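Local atomic coordinates of transcription regulator (Lactobacillus plantarum WCFS1, PDB entry 3CLK), a protein that probably regulates transcription as a dimeric DNA-binding repressor or activator whose periplasmic-binding-protein-like part, as in LacI-family relatives, is likely to sense a small ligand. Residues 31-36 with 247-252; 93-98 with 241-246; 168-173 with 200-205. One frame throughout, in Å; residues are numbered along the deposited sequence.

Contacts 1 and 2 sit in the lobe built on the parallel sheet that contains strands 11-15, 68-72 and 91-94, and contact 3 sits in the other lobe, on the far side of the chain's centre. The first two share helix 240-256, their centres are about 12 Å apart, and they touch where Val245 meets Glu33 and Gly247 meets Leu94. The centre of contact 3 is about 36 Å from that of contact 1 and about 27 Å from that of contact 2. Along the chain the three are nested, 168-173/200-205 innermost and 31-36/247-252 outermost, so helix 240-256, late in sequence, packs back onto the N-terminal lobe.

Contact 1: 31-36 with 247-252; sequences QEEAHK and GVQQIH
Helix 22-34 runs alongside helix 240-256 here, and the two backbones come nearest at Glu33 and Val248, whose CA atoms are 6.3 Å apart. The aliphatic part of Glu33 lies against the valine: its CG is 3.5 Å from Val248 CB and nearly as close to CG1, the branch that also reaches toward the backbone at Ala34. With CG anti to the backbone N (chi1 -169°) the glutamate leans toward helix 240-256, and a bend at chi2 (61°) turns the carboxylate along to Gln249. There OE2 is 3.4 Å from Gln249 CG and accepts a weak, bent hydrogen bond from NE2, with the carboxylate and amide planes 73° apart. A water donates to the same oxygen at 2.7 Å and lies 3.3 Å from His252 ND1, which links the carboxylate to the next turn of the helix. This is helix-to-helix packing on one face of the parallel sheet of a periplasmic-binding-protein-like lobe: Val248 also rests on Ile11 and Leu70 of the strands beneath. The other carboxylate oxygen, OE1, has a long salt bridge with Lys36 NZ at 3.9 Å, a pairing likely to favour the charged form of the acid. Replacing Glu33 by an alanine would probably open a gap beside Val248 and cost the water its carboxylate acceptor, along with the weak bond to Gln249 and the long pairing with Lys36. Asn37 donates a weak hydrogen bond to the carbonyl oxygen of Glu33, and the side chains of Val248 and His252 both touch Asn37.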
ATOM      1  N   GLN B  31       3.623 -14.632   6.495  1.00 41.20           N
ATOM      2  CA  GLN B  31       2.907 -14.725   7.754  1.00 44.79           C
ATOM      3  C   GLN B  31       2.125 -16.028   7.851  1.00 46.13           C
ATOM      4  O   GLN B  31       2.101 -16.665   8.904  1.00 47.04           O
ATOM      5  CB  GLN B  31       1.968 -13.521   7.912  1.00 46.87           C
ATOM      6  CG  GLN B  31       1.169 -13.505   9.208  1.00 51.15           C
ATOM      7  CD  GLN B  31      -0.093 -14.344   9.130  1.00 54.19           C
ATOM      8  OE1 GLN B  31      -0.774 -14.564  10.136  1.00 55.69           O
ATOM      9  NE2 GLN B  31      -0.421 -14.810   7.927  1.00 54.54           N
ATOM     10  N   GLU B  32       1.500 -16.438   6.752  1.00 46.70           N
ATOM     11  CA  GLU B  32       0.718 -17.665   6.762  1.00 48.09           C
ATOM     12  C   GLU B  32       1.566 -18.928   6.843  1.00 48.14           C
ATOM     13  O   GLU B  32       1.268 -19.828   7.625  1.00 48.46           O
ATOM     14  CB  GLU B  32      -0.188 -17.738   5.531  1.00 48.86           C
ATOM     15  CG  GLU B  32      -1.054 -18.985   5.504  1.00 49.99           C
ATOM     16  CD  GLU B  32      -2.234 -18.856   4.569  1.00 51.57           C
ATOM     17  OE1 GLU B  32      -3.039 -17.916   4.760  1.00 51.36           O
ATOM     18  OE2 GLU B  32      -2.359 -19.696   3.652  1.00 51.64           O
ATOM     19  N   GLU B  33       2.615 -18.995   6.034  1.00 48.17           N
ATOM     20  CA  GLU B  33       3.489 -20.163   6.028  1.00 49.88           C
ATOM     21  C   GLU B  33       4.244 -20.248   7.351  1.00 50.55           C
ATOM     22  O   GLU B  33       4.558 -21.336   7.829  1.00 50.19           O
ATOM     23  CB  GLU B  33       4.473 -20.077   4.861  1.00 49.77           C
ATOM     24  CG  GLU B  33       5.263 -21.353   4.588  1.00 51.02           C
ATOM     25  CD  GLU B  33       4.377 -22.535   4.225  1.00 51.54           C
ATOM     26  OE1 GLU B  33       3.245 -22.318   3.742  1.00 51.87           O
ATOM     27  OE2 GLU B  33       4.819 -23.687   4.411  1.00 52.56           O
ATOM     28  N   ALA B  34       4.528 -19.092   7.938  1.00 51.52           N
ATOM     29  CA  ALA B  34       5.236 -19.043   9.209  1.00 53.09           C
ATOM     30  C   ALA B  34       4.347 -19.581  10.324  1.00 54.38           C
ATOM     31  O   ALA B  34       4.756 -20.454  11.088  1.00 53.82           O
ATOM     32  CB  ALA B  34       5.656 -17.618   9.520  1.00 52.21           C
ATOM     33  N   HIS B  35       3.124 -19.067  10.404  1.00 56.08           N
ATOM     34  CA  HIS B  35       2.190 -19.495  11.438  1.00 58.13           C
ATOM     35  C   HIS B  35       1.677 -20.907  11.181  1.00 57.76           C
ATOM     36  O   HIS B  35       0.866 -21.429  11.942  1.00 58.28           O
ATOM     37  CB  HIS B  35       1.018 -18.514  11.533  1.00 60.65           C
ATOM     38  CG  HIS B  35       0.408 -18.439  12.899  1.00 64.58           C
ATOM     39  ND1 HIS B  35      -0.313 -19.476  13.454  1.00 65.96           N
ATOM     40  CD2 HIS B  35       0.442 -17.463  13.838  1.00 65.64           C
ATOM     41  CE1 HIS B  35      -0.695 -19.143  14.674  1.00 66.37           C
ATOM     42  NE2 HIS B  35      -0.248 -17.927  14.933  1.00 66.35           N
ATOM     43  N   LYS B  36       2.152 -21.521  10.101  1.00 57.92           N
ATOM     44  CA  LYS B  36       1.761 -22.885   9.764  1.00 57.46           C
ATOM     45  C   LYS B  36       2.884 -23.797  10.246  1.00 57.32           C
ATOM     46  O   LYS B  36       2.709 -25.010  10.390  1.00 56.97           O
ATOM     47  CB  LYS B  36       1.577 -23.034   8.254  1.00 57.93           C
ATOM     48  CG  LYS B  36       1.075 -24.404   7.824  1.00 58.66           C
ATOM     49  CD  LYS B  36       0.829 -24.464   6.325  1.00 59.35           C
ATOM     50  CE  LYS B  36      -0.217 -23.445   5.891  1.00 59.88           C
ATOM     51  NZ  LYS B  36      -0.462 -23.493   4.421  1.00 61.21           N
ATOM     52  N   GLY B 247       9.358 -18.807   0.258  1.00 24.41           N
ATOM     53  CA  GLY B 247      10.474 -18.272   1.010  1.00 25.49           C
ATOM     54  C   GLY B 247      10.596 -18.931   2.370  1.00 23.88           C
ATOM     55  O   GLY B 247      11.665 -19.387   2.750  1.00 22.55           O
ATOM     56  N   VAL B 248       9.494 -18.990   3.107  1.00 25.27           N
ATOM     57  CA  VAL B 248       9.515 -19.614   4.419  1.00 27.66           C
ATOM     58  C   VAL B 248       9.835 -21.108   4.323  1.00 29.55           C
ATOM     59  O   VAL B 248      10.440 -21.671   5.228  1.00 28.47           O
ATOM     60  CB  VAL B 248       8.167 -19.429   5.147  1.00 28.36           C
ATOM     61  CG1 VAL B 248       8.168 -20.203   6.459  1.00 26.96           C
ATOM     62  CG2 VAL B 248       7.930 -17.954   5.415  1.00 26.55           C
ATOM     63  N   GLN B 249       9.436 -21.746   3.228  1.00 31.47           N
ATOM     64  CA  GLN B 249       9.705 -23.172   3.056  1.00 33.19           C
ATOM     65  C   GLN B 249      11.192 -23.436   2.825  1.00 33.28           C
ATOM     66  O   GLN B 249      11.686 -24.524   3.121  1.00 33.89           O
ATOM     67  CB  GLN B 249       8.875 -23.746   1.900  1.00 32.18           C
ATOM     68  CG  GLN B 249       7.368 -23.680   2.143  1.00 35.35           C
ATOM     69  CD  GLN B 249       6.558 -24.353   1.051  1.00 35.34           C
ATOM     70  OE1 GLN B 249       6.766 -24.107  -0.134  1.00 35.61           O
ATOM     71  NE2 GLN B 249       5.620 -25.205   1.450  1.00 37.73           N
ATOM     72  N   GLN B 250      11.910 -22.447   2.298  1.00 32.88           N
ATOM     73  CA  GLN B 250      13.342 -22.609   2.078  1.00 32.40           C
ATOM     74  C   GLN B 250      14.060 -22.534   3.425  1.00 33.19           C
ATOM     75  O   GLN B 250      15.044 -23.246   3.654  1.00 31.06           O
ATOM     76  CB  GLN B 250      13.882 -21.530   1.131  1.00 35.16           C
ATOM     77  CG  GLN B 250      13.495 -21.727  -0.328  1.00 35.84           C
ATOM     78  CD  GLN B 250      14.060 -23.010  -0.924  1.00 38.55           C
ATOM     79  OE1 GLN B 250      15.277 -23.168  -1.068  1.00 38.17           O
ATOM     80  NE2 GLN B 250      13.175 -23.935  -1.273  1.00 37.44           N
ATOM     81  N   ILE B 251      13.563 -21.674   4.314  1.00 32.50           N
ATOM     82  CA  ILE B 251      14.152 -21.529   5.645  1.00 34.46           C
ATOM     83  C   ILE B 251      13.872 -22.799   6.434  1.00 36.08           C
ATOM     84  O   ILE B 251      14.778 -23.393   7.020  1.00 36.12           O
ATOM     85  CB  ILE B 251      13.541 -20.339   6.419  1.00 32.13           C
ATOM     86  CG1 ILE B 251      13.880 -19.021   5.719  1.00 31.76           C
ATOM     87  CG2 ILE B 251      14.064 -20.330   7.845  1.00 31.73           C
ATOM     88  CD1 ILE B 251      13.305 -17.785   6.418  1.00 29.91           C
ATOM     89  N   HIS B 252      12.606 -23.204   6.444  1.00 36.80           N
ATOM     90  CA  HIS B 252      12.188 -24.409   7.149  1.00 38.55           C
ATOM     91  C   HIS B 252      13.013 -25.602   6.668  1.00 38.29           C
ATOM     92  O   HIS B 252      13.455 -26.429   7.460  1.00 39.22           O
ATOM     93  CB  HIS B 252      10.706 -24.682   6.887  1.00 40.13           C
ATOM     94  CG  HIS B 252      10.217 -25.976   7.464  1.00 40.71           C
ATOM     95  ND1 HIS B 252       9.193 -26.703   6.895  1.00 42.40           N
ATOM     96  CD2 HIS B 252      10.597 -26.663   8.567  1.00 41.94           C
ATOM     97  CE1 HIS B 252       8.964 -27.782   7.621  1.00 41.65           C
ATOM     98  NE2 HIS B 252       9.803 -27.782   8.642  1.00 41.02           N
TER
HETATM   99  O   HOH W   1       7.198 -24.713   5.244  1.00 34.04           O

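Contact 2: 93-98 with 241-246; sequences FLSMGF and FQMGVT
Leu94 and Ser95, at the end of strand 91-94, meet Met243 and Gly244 of helix 240-256 by van der Waals packing, with Leu94 and Met243 as the nearest backbone pair (CA to CA 6.4 Å). Leu94 points its two methyls at the helix backbone: CD2 is 3.5 Å from the carbonyl oxygen of Met243, while CD1 reaches Gly244 CA at 4.1 Å. Its CG lies anti to the carbonyl carbon (chi1 -58°) and CD1 extends onward from there (chi2 -178°), which carries that methyl to the CA of Gly244. The second group of contacts belongs to selenium. Met243, a selenomethionine, stretches out beyond CG and lays SE against the backbone of Ser95, 3.6 Å from its CA, with the serine CB at 3.7 Å. The backbone N of Ser95 is as near to SE as the CA is, 3.6 Å, so the selenium sits over the N-CA bond of the serine as well as against its side chain. The Met243 side chain also touches Ser107 and Gln238 in the loops nearby. In the fold, Leu94 projects from the parallel sheet into the layer of helices: it touches Leu72 and Ile105 on the neighbouring strands and Ile26 and Ile30 of helix 22-34, which packs beside helix 240-256.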
ATOM      1  N   PHE B  93      16.349 -14.081  -1.017  1.00 20.98           N
ATOM      2  CA  PHE B  93      15.774 -12.845  -1.538  1.00 24.16           C
ATOM      3  C   PHE B  93      14.430 -13.154  -2.200  1.00 23.59           C
ATOM      4  O   PHE B  93      14.277 -14.193  -2.847  1.00 24.85           O
ATOM      5  CB  PHE B  93      16.709 -12.206  -2.572  1.00 23.98           C
ATOM      6  CG  PHE B  93      17.920 -11.541  -1.973  1.00 26.91           C
ATOM      7  CD1 PHE B  93      18.997 -12.297  -1.519  1.00 25.90           C
ATOM      8  CD2 PHE B  93      17.983 -10.154  -1.867  1.00 25.07           C
ATOM      9  CE1 PHE B  93      20.125 -11.675  -0.966  1.00 28.15           C
ATOM     10  CE2 PHE B  93      19.101  -9.522  -1.318  1.00 26.08           C
ATOM     11  CZ  PHE B  93      20.173 -10.281  -0.865  1.00 28.59           C
ATOM     12  N   LEU B  94      13.465 -12.256  -2.031  1.00 19.90           N
ATOM     13  CA  LEU B  94      12.143 -12.426  -2.627  1.00 20.97           C
ATOM     14  C   LEU B  94      11.815 -11.267  -3.577  1.00 22.30           C
ATOM     15  O   LEU B  94      12.159 -10.110  -3.306  1.00 20.28           O
ATOM     16  CB  LEU B  94      11.055 -12.501  -1.544  1.00 19.73           C
ATOM     17  CG  LEU B  94      11.157 -13.598  -0.478  1.00 21.69           C
ATOM     18  CD1 LEU B  94       9.957 -13.531   0.461  1.00 20.04           C
ATOM     19  CD2 LEU B  94      11.226 -14.957  -1.153  1.00 19.87           C
ATOM     20  N   SER B  95      11.159 -11.602  -4.687  1.00 20.83           N
ATOM     21  CA  SER B  95      10.734 -10.636  -5.699  1.00 23.29           C
ATOM     22  C   SER B  95      11.870  -9.938  -6.446  1.00 24.97           C
ATOM     23  O   SER B  95      11.675  -8.858  -7.010  1.00 23.82           O
ATOM     24  CB  SER B  95       9.826  -9.591  -5.049  1.00 21.28           C
ATOM     25  OG  SER B  95       8.892  -9.099  -5.989  1.00 28.34           O
HETATM   26  N   MSE B  96      13.047 -10.557  -6.457  1.00 26.90           N
HETATM   27  CA  MSE B  96      14.200  -9.990  -7.146  1.00 30.24           C
HETATM   28  C   MSE B  96      15.171 -11.087  -7.576  1.00 30.27           C
HETATM   29  O   MSE B  96      15.483 -11.986  -6.800  1.00 31.92           O
HETATM   30  CB  MSE B  96      14.917  -8.986  -6.231  1.00 34.73           C
HETATM   31  CG  MSE B  96      16.120  -8.294  -6.856  1.00 41.41           C
HETATM   32 SE   MSE B  96      17.000  -7.088  -5.600  1.00 52.37          SE
HETATM   33  CE  MSE B  96      15.935  -5.506  -5.934  1.00 48.17           C
ATOM     34  N   GLY B  97      15.641 -11.009  -8.816  1.00 31.03           N
ATOM     35  CA  GLY B  97      16.584 -11.992  -9.323  1.00 31.63           C
ATOM     36  C   GLY B  97      17.988 -11.417  -9.351  1.00 33.24           C
ATOM     37  O   GLY B  97      18.174 -10.212  -9.178  1.00 31.60           O
ATOM     38  N   PHE B  98      18.977 -12.276  -9.581  1.00 34.15           N
ATOM     39  CA  PHE B  98      20.373 -11.854  -9.613  1.00 35.08           C
ATOM     40  C   PHE B  98      21.161 -12.620 -10.662  1.00 36.91           C
ATOM     41  O   PHE B  98      20.774 -13.719 -11.066  1.00 37.09           O
ATOM     42  CB  PHE B  98      21.015 -12.090  -8.247  1.00 33.63           C
ATOM     43  CG  PHE B  98      20.382 -11.306  -7.141  1.00 31.94           C
ATOM     44  CD1 PHE B  98      20.720  -9.973  -6.938  1.00 30.72           C
ATOM     45  CD2 PHE B  98      19.447 -11.897  -6.302  1.00 29.60           C
ATOM     46  CE1 PHE B  98      20.135  -9.239  -5.908  1.00 30.94           C
ATOM     47  CE2 PHE B  98      18.857 -11.174  -5.273  1.00 29.36           C
ATOM     48  CZ  PHE B  98      19.202  -9.842  -5.072  1.00 30.80           C
ATOM     49  N   PHE B 241       2.236 -13.630  -3.090  1.00 23.17           N
ATOM     50  CA  PHE B 241       1.855 -14.470  -1.965  1.00 24.13           C
ATOM     51  C   PHE B 241       2.701 -15.739  -1.969  1.00 23.73           C
ATOM     52  O   PHE B 241       3.319 -16.092  -0.961  1.00 23.60           O
ATOM     53  CB  PHE B 241       0.377 -14.847  -2.060  1.00 25.60           C
ATOM     54  CG  PHE B 241      -0.165 -15.486  -0.810  1.00 28.63           C
ATOM     55  CD1 PHE B 241      -0.654 -14.701   0.229  1.00 29.21           C
ATOM     56  CD2 PHE B 241      -0.178 -16.871  -0.669  1.00 28.09           C
ATOM     57  CE1 PHE B 241      -1.156 -15.288   1.394  1.00 30.30           C
ATOM     58  CE2 PHE B 241      -0.676 -17.468   0.492  1.00 31.04           C
ATOM     59  CZ  PHE B 241      -1.167 -16.671   1.525  1.00 29.39           C
ATOM     60  N   GLN B 242       2.729 -16.416  -3.110  1.00 22.61           N
ATOM     61  CA  GLN B 242       3.486 -17.644  -3.248  1.00 24.58           C
ATOM     62  C   GLN B 242       4.973 -17.425  -2.987  1.00 23.56           C
ATOM     63  O   GLN B 242       5.642 -18.299  -2.441  1.00 22.71           O
ATOM     64  CB  GLN B 242       3.283 -18.238  -4.640  1.00 27.28           C
ATOM     65  CG  GLN B 242       3.934 -19.607  -4.818  1.00 31.32           C
ATOM     66  CD  GLN B 242       3.503 -20.594  -3.742  1.00 35.23           C
ATOM     67  OE1 GLN B 242       2.308 -20.761  -3.477  1.00 36.94           O
ATOM     68  NE2 GLN B 242       4.474 -21.258  -3.122  1.00 35.91           N
HETATM   69  N   MSE B 243       5.493 -16.269  -3.381  1.00 21.98           N
HETATM   70  CA  MSE B 243       6.897 -15.979  -3.140  1.00 23.11           C
HETATM   71  C   MSE B 243       7.140 -16.056  -1.644  1.00 22.32           C
HETATM   72  O   MSE B 243       8.134 -16.624  -1.193  1.00 23.47           O
HETATM   73  CB  MSE B 243       7.256 -14.579  -3.629  1.00 24.74           C
HETATM   74  CG  MSE B 243       7.183 -14.422  -5.122  1.00 25.37           C
HETATM   75 SE   MSE B 243       7.831 -12.690  -5.649  1.00 30.47          SE
HETATM   76  CE  MSE B 243       7.030 -12.604  -7.415  1.00 25.94           C
ATOM     77  N   GLY B 244       6.213 -15.482  -0.889  1.00 21.50           N
ATOM     78  CA  GLY B 244       6.316 -15.471   0.556  1.00 23.31           C
ATOM     79  C   GLY B 244       6.180 -16.850   1.164  1.00 25.64           C
ATOM     80  O   GLY B 244       6.869 -17.183   2.135  1.00 23.77           O
ATOM     81  N   VAL B 245       5.277 -17.650   0.604  1.00 26.16           N
ATOM     82  CA  VAL B 245       5.071 -19.011   1.088  1.00 26.88           C
ATOM     83  C   VAL B 245       6.349 -19.825   0.879  1.00 25.66           C
ATOM     84  O   VAL B 245       6.888 -20.407   1.816  1.00 27.44           O
ATOM     85  CB  VAL B 245       3.913 -19.703   0.337  1.00 26.20           C
ATOM     86  CG1 VAL B 245       3.845 -21.185   0.717  1.00 27.79           C
ATOM     87  CG2 VAL B 245       2.608 -19.012   0.677  1.00 23.78           C
ATOM     88  N   THR B 246       6.827 -19.842  -0.360  1.00 26.85           N
ATOM     89  CA  THR B 246       8.029 -20.577  -0.737  1.00 25.95           C
ATOM     90  C   THR B 246       9.248 -20.117   0.060  1.00 27.43           C
ATOM     91  O   THR B 246      10.073 -20.936   0.492  1.00 26.09           O
ATOM     92  CB  THR B 246       8.312 -20.408  -2.244  1.00 26.90           C
ATOM     93  OG1 THR B 246       7.142 -20.779  -2.988  1.00 29.70           O
ATOM     94  CG2 THR B 246       9.472 -21.290  -2.681  1.00 29.23           C
TER

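Contact 3: 168-173 with 200-205; sequences YSYTSG and ILNQAS
Two helices of the second lobe, 170-180 and 194-206, pack together here, the first at its opening turn. Gly173 approaches Ile200 closely, with CA atoms 4.6 Å apart, and the absence of a side chain probably allows this, since a CB would come within about 3.1 Å of Ile200 N. Ile200 lays CG1 beside the glycine, 3.6 Å from its carbonyl oxygen. Tyr170 reaches across to Asn202. Its ring carries the hydroxyl over to the asparagine because CG is anti to the backbone N (chi1 172°), and Asn202 ND2 then donates to Tyr170 OH at 2.8 Å along a nearly straight N-H line (169°). The hydroxyl lies in the plane of the amide, and the amide nitrogen meets the ring at its edge, the two flat groups being turned 68° apart. ND2 also donates to the carbonyl oxygen of Ile228 of the second subunit, so the amide is held by two acceptors, and Tyr170 packs against that same isoleucine. The start of helix 170-180 is fastened by its own turn: Ser169, at the N-cap, accepts from Ser172 N through OG at 3.2 Å, and Ser172 OG donates back to Ser169 O at 2.6 Å. Close glycine-mediated helix packing thus adjoins a tyrosine-asparagine pair at the dimer interface, within a lobe of the alternating strand-and-helix build found in periplasmic-binding-protein-like regulators.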
ATOM      1  N   TYR B 168       9.581   3.202 -11.344  1.00 18.79           N
ATOM      2  CA  TYR B 168       8.419   2.421 -10.923  1.00 18.98           C
ATOM      3  C   TYR B 168       7.380   3.182 -10.106  1.00 17.91           C
ATOM      4  O   TYR B 168       6.466   2.575  -9.562  1.00 18.07           O
ATOM      5  CB  TYR B 168       8.852   1.209 -10.097  1.00 19.91           C
ATOM      6  CG  TYR B 168       9.806   0.278 -10.797  1.00 19.18           C
ATOM      7  CD1 TYR B 168      11.187   0.421 -10.649  1.00 20.13           C
ATOM      8  CD2 TYR B 168       9.332  -0.748 -11.611  1.00 18.75           C
ATOM      9  CE1 TYR B 168      12.072  -0.443 -11.299  1.00 21.34           C
ATOM     10  CE2 TYR B 168      10.206  -1.609 -12.266  1.00 18.38           C
ATOM     11  CZ  TYR B 168      11.575  -1.452 -12.106  1.00 19.55           C
ATOM     12  OH  TYR B 168      12.435  -2.313 -12.759  1.00 18.44           O
ATOM     13  N   SER B 169       7.499   4.502 -10.026  1.00 18.38           N
ATOM     14  CA  SER B 169       6.548   5.272  -9.235  1.00 18.15           C
ATOM     15  C   SER B 169       5.381   5.824 -10.053  1.00 17.16           C
ATOM     16  O   SER B 169       5.358   5.732 -11.277  1.00 18.39           O
ATOM     17  CB  SER B 169       7.263   6.440  -8.556  1.00 18.22           C
ATOM     18  OG  SER B 169       7.691   7.389  -9.522  1.00 18.29           O
ATOM     19  N   TYR B 170       4.409   6.392  -9.354  1.00 15.75           N
ATOM     20  CA  TYR B 170       3.251   6.994  -9.993  1.00 17.26           C
ATOM     21  C   TYR B 170       3.720   8.197 -10.820  1.00 17.94           C
ATOM     22  O   TYR B 170       3.295   8.385 -11.962  1.00 15.69           O
ATOM     23  CB  TYR B 170       2.263   7.457  -8.926  1.00 19.45           C
ATOM     24  CG  TYR B 170       1.111   8.268  -9.459  1.00 18.70           C
ATOM     25  CD1 TYR B 170      -0.027   7.647  -9.967  1.00 18.23           C
ATOM     26  CD2 TYR B 170       1.141   9.662  -9.416  1.00 18.82           C
ATOM     27  CE1 TYR B 170      -1.116   8.394 -10.411  1.00 19.36           C
ATOM     28  CE2 TYR B 170       0.055  10.417  -9.862  1.00 19.16           C
ATOM     29  CZ  TYR B 170      -1.066   9.774 -10.354  1.00 20.10           C
ATOM     30  OH  TYR B 170      -2.144  10.518 -10.780  1.00 24.02           O
ATOM     31  N   THR B 171       4.609   9.002 -10.244  1.00 16.62           N
ATOM     32  CA  THR B 171       5.125  10.178 -10.938  1.00 18.93           C
ATOM     33  C   THR B 171       5.827   9.836 -12.255  1.00 18.51           C
ATOM     34  O   THR B 171       5.655  10.529 -13.254  1.00 18.82           O
ATOM     35  CB  THR B 171       6.102  10.971 -10.043  1.00 19.92           C
ATOM     36  OG1 THR B 171       5.391  11.480  -8.905  1.00 21.67           O
ATOM     37  CG2 THR B 171       6.707  12.141 -10.815  1.00 23.17           C
ATOM     38  N   SER B 172       6.616   8.768 -12.261  1.00 17.83           N
ATOM     39  CA  SER B 172       7.317   8.384 -13.472  1.00 18.90           C
ATOM     40  C   SER B 172       6.318   8.006 -14.576  1.00 16.75           C
ATOM     41  O   SER B 172       6.607   8.136 -15.768  1.00 15.36           O
ATOM     42  CB  SER B 172       8.279   7.232 -13.181  1.00 21.14           C
ATOM     43  OG  SER B 172       7.601   6.122 -12.631  1.00 29.84           O
ATOM     44  N   GLY B 173       5.140   7.543 -14.170  1.00 14.20           N
ATOM     45  CA  GLY B 173       4.114   7.187 -15.134  1.00 14.41           C
ATOM     46  C   GLY B 173       3.589   8.464 -15.762  1.00 15.84           C
ATOM     47  O   GLY B 173       3.465   8.569 -16.983  1.00 11.02           O
ATOM     48  N   ILE B 200       0.247   6.891 -15.832  1.00 13.53           N
ATOM     49  CA  ILE B 200       0.098   6.907 -17.284  1.00 15.10           C
ATOM     50  C   ILE B 200      -1.374   7.134 -17.605  1.00 15.79           C
ATOM     51  O   ILE B 200      -1.725   7.972 -18.439  1.00 15.45           O
ATOM     52  CB  ILE B 200       0.513   5.554 -17.904  1.00 13.24           C
ATOM     53  CG1 ILE B 200       2.016   5.344 -17.736  1.00 17.72           C
ATOM     54  CG2 ILE B 200       0.114   5.505 -19.390  1.00 14.76           C
ATOM     55  CD1 ILE B 200       2.482   3.945 -18.096  1.00 14.84           C
ATOM     56  N   LEU B 201      -2.225   6.372 -16.925  1.00 17.56           N
ATOM     57  CA  LEU B 201      -3.671   6.428 -17.107  1.00 19.29           C
ATOM     58  C   LEU B 201      -4.250   7.815 -16.881  1.00 20.27           C
ATOM     59  O   LEU B 201      -5.056   8.308 -17.685  1.00 19.22           O
ATOM     60  CB  LEU B 201      -4.348   5.443 -16.147  1.00 21.60           C
ATOM     61  CG  LEU B 201      -5.813   5.049 -16.394  1.00 26.45           C
ATOM     62  CD1 LEU B 201      -6.286   4.075 -15.302  1.00 24.92           C
ATOM     63  CD2 LEU B 201      -6.683   6.273 -16.394  1.00 27.37           C
ATOM     64  N   ASN B 202      -3.869   8.434 -15.768  1.00 18.68           N
ATOM     65  CA  ASN B 202      -4.374   9.754 -15.448  1.00 16.94           C
ATOM     66  C   ASN B 202      -3.830  10.819 -16.398  1.00 17.73           C
ATOM     67  O   ASN B 202      -4.578  11.705 -16.808  1.00 16.16           O
ATOM     68  CB  ASN B 202      -4.044  10.123 -13.994  1.00 16.44           C
ATOM     69  CG  ASN B 202      -4.876   9.338 -12.983  1.00 18.24           C
ATOM     70  OD1 ASN B 202      -5.908   8.752 -13.326  1.00 18.02           O
ATOM     71  ND2 ASN B 202      -4.440   9.339 -11.730  1.00 15.04           N
ATOM     72  N   GLN B 203      -2.544  10.743 -16.750  1.00 16.25           N
ATOM     73  CA  GLN B 203      -1.974  11.737 -17.656  1.00 16.87           C
ATOM     74  C   GLN B 203      -2.587  11.610 -19.041  1.00 18.46           C
ATOM     75  O   GLN B 203      -2.858  12.614 -19.697  1.00 18.55           O
ATOM     76  CB  GLN B 203      -0.450  11.616 -17.767  1.00 18.14           C
ATOM     77  CG  GLN B 203       0.175  12.749 -18.615  1.00 19.16           C
ATOM     78  CD  GLN B 203      -0.117  14.135 -18.045  1.00 21.10           C
ATOM     79  OE1 GLN B 203      -0.364  15.094 -18.784  1.00 23.78           O
ATOM     80  NE2 GLN B 203      -0.084  14.244 -16.728  1.00 20.85           N
ATOM     81  N   ALA B 204      -2.793  10.377 -19.491  1.00 18.69           N
ATOM     82  CA  ALA B 204      -3.410  10.155 -20.800  1.00 20.32           C
ATOM     83  C   ALA B 204      -4.777  10.828 -20.770  1.00 21.14           C
ATOM     84  O   ALA B 204      -5.162  11.538 -21.700  1.00 20.24           O
ATOM     85  CB  ALA B 204      -3.579   8.664 -21.062  1.00 19.66           C
ATOM     86  N   SER B 205      -5.504  10.607 -19.684  1.00 21.95           N
ATOM     87  CA  SER B 205      -6.826  11.183 -19.517  1.00 23.38           C
ATOM     88  C   SER B 205      -6.780  12.707 -19.629  1.00 23.48           C
ATOM     89  O   SER B 205      -7.632  13.319 -20.281  1.00 23.67           O
ATOM     90  CB  SER B 205      -7.407  10.762 -18.170  1.00 26.21           C
ATOM     91  OG  SER B 205      -8.710  11.285 -18.006  1.00 31.47           O
TER